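Local structure of multifunctional non-homologous end joining DNA repair protein LigD (2IRU) at residues T239-A242 and P243-R247; V42-G45 and H46-G49; D274-L277 and T278-R282. The protein probably joins broken DNA ends with Ku in non-homologous end joining, its primase-like polymerase domain using manganese to fill gaps before ligation. One frame throughout, in Å; residues are numbered along the deposited sequence.

Along the chain the three contacts follow in series, each local to one continuous piece of backbone, and none encloses or crosses another. Contact 2, first from the N terminus, is the end of helix 29-47. Contact 1 closes a beta turn just after strand 240-241, an edge strand of the four-stranded antiparallel sheet, and contact 3 is a length of helix 273-283. All three meet in space: Tyr-244 of contact 1 lies against Val-42 of contact 2 and against Val-276 and Ile-280 of contact 3, while Val-42 CG2 comes within 3.5 Å of Ile-280 CD1. The turn is thus packed against both helices within the polymerase domain.

Contact 1 of 3, residues T239-A242 and P243-R247; sequences TTIA and PYSLR
Ile-241, at the end of strand 240-241, lies across the bent side chain of Arg-247, the two crossing obliquely. With CG1 anti to the backbone N (chi1 -169°), Ile-241 extends CG1 over one face of the guanidinium, 3.6 Å above its plane and offset toward the rim. The same CG1 is 3.7 Å from Arg-247 CD, while Ile-241 CD1 reaches on to Ser-245 OG at 3.4 Å. Arg-247 folds at chi2 and chi3, which turns its end back toward the isoleucine; there NE makes a salt bridge with Glu-112 and NH1 a hydrogen bond to the carbonyl of Ser-175. Ser-245 OG donates to Leu-246 O (2.8 Å), in the carbonyl plane and on a lone pair, and is also bonded to the backbone N of Val-113, which fixes the hydroxyl beside the isoleucine tip. The backbone itself reverses here: Ser-245 N donates to Ala-242 O at 2.9 Å. Tyr-244 points away, its OH bonded to Asp-285. A type II beta turn, Ala-242 to Ser-245, thus links an edge strand to Arg-247; Thr-239 and Arg-247 probably bind substrate, as in related primase-type polymerases.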
# COMPACT_ATOMS: atom_id res chain seq x y z
N THR A 239 -0.37 8.42 3.24
CA THR A 239 -0.08 7.00 3.43
C THR A 239 -0.88 6.28 2.32
O THR A 239 -1.88 6.80 1.83
CB THR A 239 -0.45 6.60 4.88
OG1 THR A 239 -0.04 5.25 5.14
CG2 THR A 239 -1.98 6.74 5.08
N THR A 240 -0.38 5.12 1.89
CA THR A 240 -0.92 4.38 0.74
C THR A 240 -1.05 2.91 1.14
O THR A 240 -0.16 2.36 1.84
CB THR A 240 0.04 4.55 -0.48
OG1 THR A 240 0.08 5.95 -0.85
CG2 THR A 240 -0.38 3.69 -1.63
N ILE A 241 -2.18 2.32 0.76
CA ILE A 241 -2.43 0.89 0.99
C ILE A 241 -1.18 0.05 0.69
O ILE A 241 -0.56 0.18 -0.40
CB ILE A 241 -3.63 0.39 0.15
CG1 ILE A 241 -4.06 -1.02 0.59
CG2 ILE A 241 -3.34 0.42 -1.40
CD1 ILE A 241 -4.86 -1.01 1.94
N ALA A 242 -0.83 -0.80 1.64
CA ALA A 242 0.39 -1.58 1.48
C ALA A 242 0.25 -2.74 0.52
O ALA A 242 -0.78 -3.42 0.52
CB ALA A 242 0.85 -2.08 2.80
N PRO A 243 1.30 -3.01 -0.29
CA PRO A 243 1.22 -4.22 -1.10
C PRO A 243 0.88 -5.45 -0.21
O PRO A 243 1.40 -5.57 0.93
CB PRO A 243 2.64 -4.37 -1.67
CG PRO A 243 3.15 -2.93 -1.75
CD PRO A 243 2.56 -2.27 -0.50
N TYR A 244 0.04 -6.32 -0.76
CA TYR A 244 -0.48 -7.52 -0.07
C TYR A 244 -1.56 -7.27 1.00
O TYR A 244 -2.16 -8.22 1.50
CB TYR A 244 0.63 -8.37 0.52
CG TYR A 244 1.60 -8.85 -0.53
CD1 TYR A 244 1.26 -9.96 -1.34
CD2 TYR A 244 2.86 -8.26 -0.68
CE1 TYR A 244 2.15 -10.44 -2.30
CE2 TYR A 244 3.77 -8.74 -1.66
CZ TYR A 244 3.39 -9.83 -2.46
OH TYR A 244 4.22 -10.33 -3.41
N SER A 245 -1.82 -6.00 1.32
CA SER A 245 -2.95 -5.72 2.23
C SER A 245 -4.27 -6.16 1.61
O SER A 245 -4.50 -5.97 0.39
CB SER A 245 -3.06 -4.22 2.55
OG SER A 245 -4.12 -3.97 3.50
N LEU A 246 -5.15 -6.69 2.45
CA LEU A 246 -6.55 -6.88 2.07
C LEU A 246 -7.17 -5.49 1.92
O LEU A 246 -6.62 -4.49 2.44
CB LEU A 246 -7.31 -7.64 3.19
CG LEU A 246 -6.99 -9.13 3.31
CD1 LEU A 246 -7.50 -9.70 4.62
CD2 LEU A 246 -7.63 -9.90 2.18
N ARG A 247 -8.33 -5.48 1.28
CA ARG A 247 -9.16 -4.29 1.18
C ARG A 247 -10.48 -4.53 1.89
O ARG A 247 -11.08 -5.63 1.81
CB ARG A 247 -9.44 -3.93 -0.28
CG ARG A 247 -8.18 -3.69 -1.15
CD ARG A 247 -7.20 -2.70 -0.51
NE ARG A 247 -7.81 -1.45 -0.12
CZ ARG A 247 -7.78 -0.34 -0.85
NH1 ARG A 247 -7.13 -0.31 -2.01
NH2 ARG A 247 -8.34 0.77 -0.38

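Contact 2 of 3, residues V42-G45 and H46-G49; sequences VMLG and HIAG
Leu-44 O is gripped by two amides, those of Ile-47 and Ala-48, toward the C-terminal end of helix 29-47. The two bonds differ in direction: Ala-48 N is 2.7 Å from Leu-44 O and almost in line with the carbonyl bond, whereas Ile-47 N, 3.1 Å from the same O, stands 60° above its plane. One residue earlier, His-46 N donates to Met-43 O over 3.1 Å; two bonds here span three residues and one spans four.

The tight side faces the protein interior. Ile-47 turns CG1 into the crowded position between its backbone N and carbonyl carbon (chi1 65°), bringing that atom to 3.5 Å from Leu-44 O. Ile-47 CD1 only lightly touches Leu-44 CD2, at 4.2 Å, and Met-43 CE, while Ile-47 also packs on Ala-242 of the turn after strand 240-241. The His-46 ring is buried as well, and both its nitrogens are engaged, ND1 with Asp-291 and NE2 with Asp-285 near the C-terminal end of the model. These two carboxylates hold the ring's rotation and would be expected to stabilise a protonated imidazole. His-46 CD2 sits 3.0 Å from Val-42 O.

Gly-45 lies on the exposed side, where one water donates to Gly-45 O at 2.8 Å and to Ala-48 O at 2.7 Å.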
# COMPACT_ATOMS: atom_id res chain seq x y z
N VAL A 42 6.56 -12.29 2.26
CA VAL A 42 6.66 -11.37 1.11
C VAL A 42 6.18 -9.96 1.44
O VAL A 42 6.67 -8.98 0.83
CB VAL A 42 5.94 -11.92 -0.16
CG1 VAL A 42 6.55 -13.25 -0.58
CG2 VAL A 42 4.40 -12.04 0.04
N MET A 43 5.24 -9.86 2.39
CA MET A 43 4.68 -8.56 2.75
C MET A 43 5.62 -7.70 3.62
O MET A 43 5.68 -6.47 3.47
CB MET A 43 3.32 -8.70 3.48
CG MET A 43 2.59 -7.39 3.63
SD MET A 43 0.98 -7.61 4.37
CE MET A 43 0.37 -5.90 4.40
N LEU A 44 6.35 -8.34 4.52
CA LEU A 44 7.06 -7.58 5.56
C LEU A 44 8.11 -6.59 5.01
O LEU A 44 8.21 -5.44 5.51
CB LEU A 44 7.64 -8.50 6.61
CG LEU A 44 6.58 -9.08 7.54
CD1 LEU A 44 7.30 -10.14 8.34
CD2 LEU A 44 5.96 -8.03 8.43
N GLY A 45 8.81 -6.97 3.94
CA GLY A 45 9.92 -6.17 3.40
C GLY A 45 9.41 -4.81 2.93
O GLY A 45 10.16 -3.83 2.91
N HIS A 46 8.15 -4.76 2.53
CA HIS A 46 7.58 -3.52 1.96
C HIS A 46 6.88 -2.59 2.95
O HIS A 46 6.49 -1.45 2.58
CB HIS A 46 6.68 -3.84 0.75
CG HIS A 46 7.27 -4.91 -0.11
ND1 HIS A 46 8.41 -4.72 -0.86
CD2 HIS A 46 6.91 -6.20 -0.29
CE1 HIS A 46 8.72 -5.85 -1.47
NE2 HIS A 46 7.82 -6.77 -1.14
N ILE A 47 6.73 -3.08 4.19
CA ILE A 47 6.21 -2.30 5.29
C ILE A 47 7.22 -2.11 6.44
O ILE A 47 7.01 -1.26 7.29
CB ILE A 47 4.85 -2.82 5.79
CG1 ILE A 47 5.00 -4.22 6.40
CG2 ILE A 47 3.88 -2.94 4.60
CD1 ILE A 47 3.63 -4.80 6.97
N ALA A 48 8.32 -2.86 6.41
CA ALA A 48 9.41 -2.68 7.40
C ALA A 48 9.83 -1.21 7.48
O ALA A 48 9.99 -0.52 6.46
CB ALA A 48 10.62 -3.52 7.01
N GLY A 49 10.06 -0.76 8.72
CA GLY A 49 10.58 0.59 8.94
C GLY A 49 9.56 1.70 8.72
O GLY A 49 9.90 2.88 8.88
O HOH W 1 9.81 -1.16 3.82

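Contact 3 of 3, residues D274-L277 and T278-R282; sequences DEVL and TRIAR
Val-276 and Ile-280 meet one turn apart on helix 273-283, a regular alpha helix near the C-terminal end of the modelled polymerase domain. Their side chains cross at an angle, with Val-276 CG1 and Ile-280 CD1 3.9 Å apart. Val-276 sets CG1 anti to its backbone N (chi1 169°), which turns this methyl toward the next helical turn. Ile-280 answers with CG1 beside its own N and an extended second torsion; CG1 passes 3.3 Å from Val-276 O before the chain ends at the valine methyl. Around this apolar pair, Val-276 packs on Val-254 and Ala-256 of strand 253-257 and Ile-280 on Val-39 of helix 29-47.

Beneath the side chains run four backbone bonds between residues four apart, from Thr-278, Arg-279, Ile-280 and Ala-281 to the carbonyls of Asp-274, Glu-275, Val-276 and Leu-277. This unbroken run of i to i+4 bonds is what makes the helix regular here.

The polar side chains follow other directions. Arg-279 starts along the helix, its CG 3.2 Å from Glu-275 O, then bends at chi3 (64°) and carries the guanidinium off to Glu-262, a salt bridge through NH1, and to the carbonyl of Pro-257 through NH2. Glu-275 is extended through chi2, and its OE2 makes a salt bridge with Arg-269. On the exposed side, Thr-278 has its hydroxyl beside the backbone N (chi1 -64°), which places OG1 3.3 Å from Asp-274 O.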
# COMPACT_ATOMS: atom_id res chain seq x y z
N ASP A 274 -7.22 -15.38 -1.85
CA ASP A 274 -6.88 -16.77 -2.16
C ASP A 274 -5.99 -16.89 -3.40
O ASP A 274 -5.03 -17.67 -3.41
CB ASP A 274 -8.13 -17.63 -2.26
CG ASP A 274 -9.11 -17.11 -3.29
OD1 ASP A 274 -9.69 -16.02 -3.09
OD2 ASP A 274 -9.30 -17.81 -4.29
N GLU A 275 -6.26 -16.06 -4.40
CA GLU A 275 -5.45 -16.04 -5.62
C GLU A 275 -4.03 -15.54 -5.33
O GLU A 275 -3.03 -16.06 -5.89
CB GLU A 275 -6.12 -15.15 -6.67
CG GLU A 275 -7.52 -15.58 -7.09
CD GLU A 275 -8.07 -14.65 -8.15
OE1 GLU A 275 -8.52 -13.54 -7.79
OE2 GLU A 275 -8.06 -15.04 -9.36
N VAL A 276 -3.93 -14.54 -4.45
CA VAL A 276 -2.62 -13.96 -4.09
C VAL A 276 -1.76 -15.03 -3.45
O VAL A 276 -0.55 -15.15 -3.75
CB VAL A 276 -2.81 -12.73 -3.19
CG1 VAL A 276 -1.46 -12.28 -2.58
CG2 VAL A 276 -3.48 -11.59 -4.02
N LEU A 277 -2.35 -15.82 -2.56
CA LEU A 277 -1.61 -16.91 -1.91
C LEU A 277 -1.06 -17.92 -2.94
O LEU A 277 0.11 -18.35 -2.86
CB LEU A 277 -2.53 -17.58 -0.90
CG LEU A 277 -2.76 -16.76 0.38
CD1 LEU A 277 -3.82 -17.50 1.26
CD2 LEU A 277 -1.47 -16.50 1.24
N THR A 278 -1.91 -18.31 -3.89
CA THR A 278 -1.52 -19.26 -4.95
C THR A 278 -0.35 -18.69 -5.78
O THR A 278 0.62 -19.39 -6.10
CB THR A 278 -2.73 -19.58 -5.82
OG1 THR A 278 -3.69 -20.24 -4.98
CG2 THR A 278 -2.37 -20.52 -6.99
N ARG A 279 -0.45 -17.40 -6.07
CA ARG A 279 0.58 -16.70 -6.85
C ARG A 279 1.93 -16.67 -6.11
O ARG A 279 2.99 -16.91 -6.72
CB ARG A 279 0.11 -15.30 -7.19
CG ARG A 279 -1.02 -15.32 -8.27
CD ARG A 279 -1.81 -14.03 -8.30
NE ARG A 279 -0.95 -12.91 -8.69
CZ ARG A 279 -0.59 -12.62 -9.94
NH1 ARG A 279 -1.03 -13.35 -10.99
NH2 ARG A 279 0.23 -11.59 -10.14
N ILE A 280 1.88 -16.39 -4.80
CA ILE A 280 3.11 -16.36 -4.00
C ILE A 280 3.83 -17.72 -4.03
O ILE A 280 5.06 -17.78 -4.21
CB ILE A 280 2.88 -15.91 -2.55
CG1 ILE A 280 2.38 -14.45 -2.53
CG2 ILE A 280 4.14 -16.19 -1.70
CD1 ILE A 280 1.72 -14.03 -1.18
N ALA A 281 3.05 -18.79 -3.89
CA ALA A 281 3.59 -20.15 -3.91
C ALA A 281 4.28 -20.48 -5.24
O ALA A 281 5.29 -21.19 -5.26
CB ALA A 281 2.51 -21.17 -3.62
N ARG A 282 3.75 -19.93 -6.33
CA ARG A 282 4.23 -20.24 -7.68
C ARG A 282 5.40 -19.36 -8.10
O ARG A 282 6.41 -19.86 -8.64
CB ARG A 282 3.07 -20.08 -8.66
CG ARG A 282 3.41 -20.53 -10.09
CD ARG A 282 2.21 -20.34 -11.01
NE ARG A 282 1.93 -18.92 -11.24
CZ ARG A 282 0.74 -18.34 -11.04
NH1 ARG A 282 -0.29 -19.07 -10.62
NH2 ARG A 282 0.59 -17.04 -11.27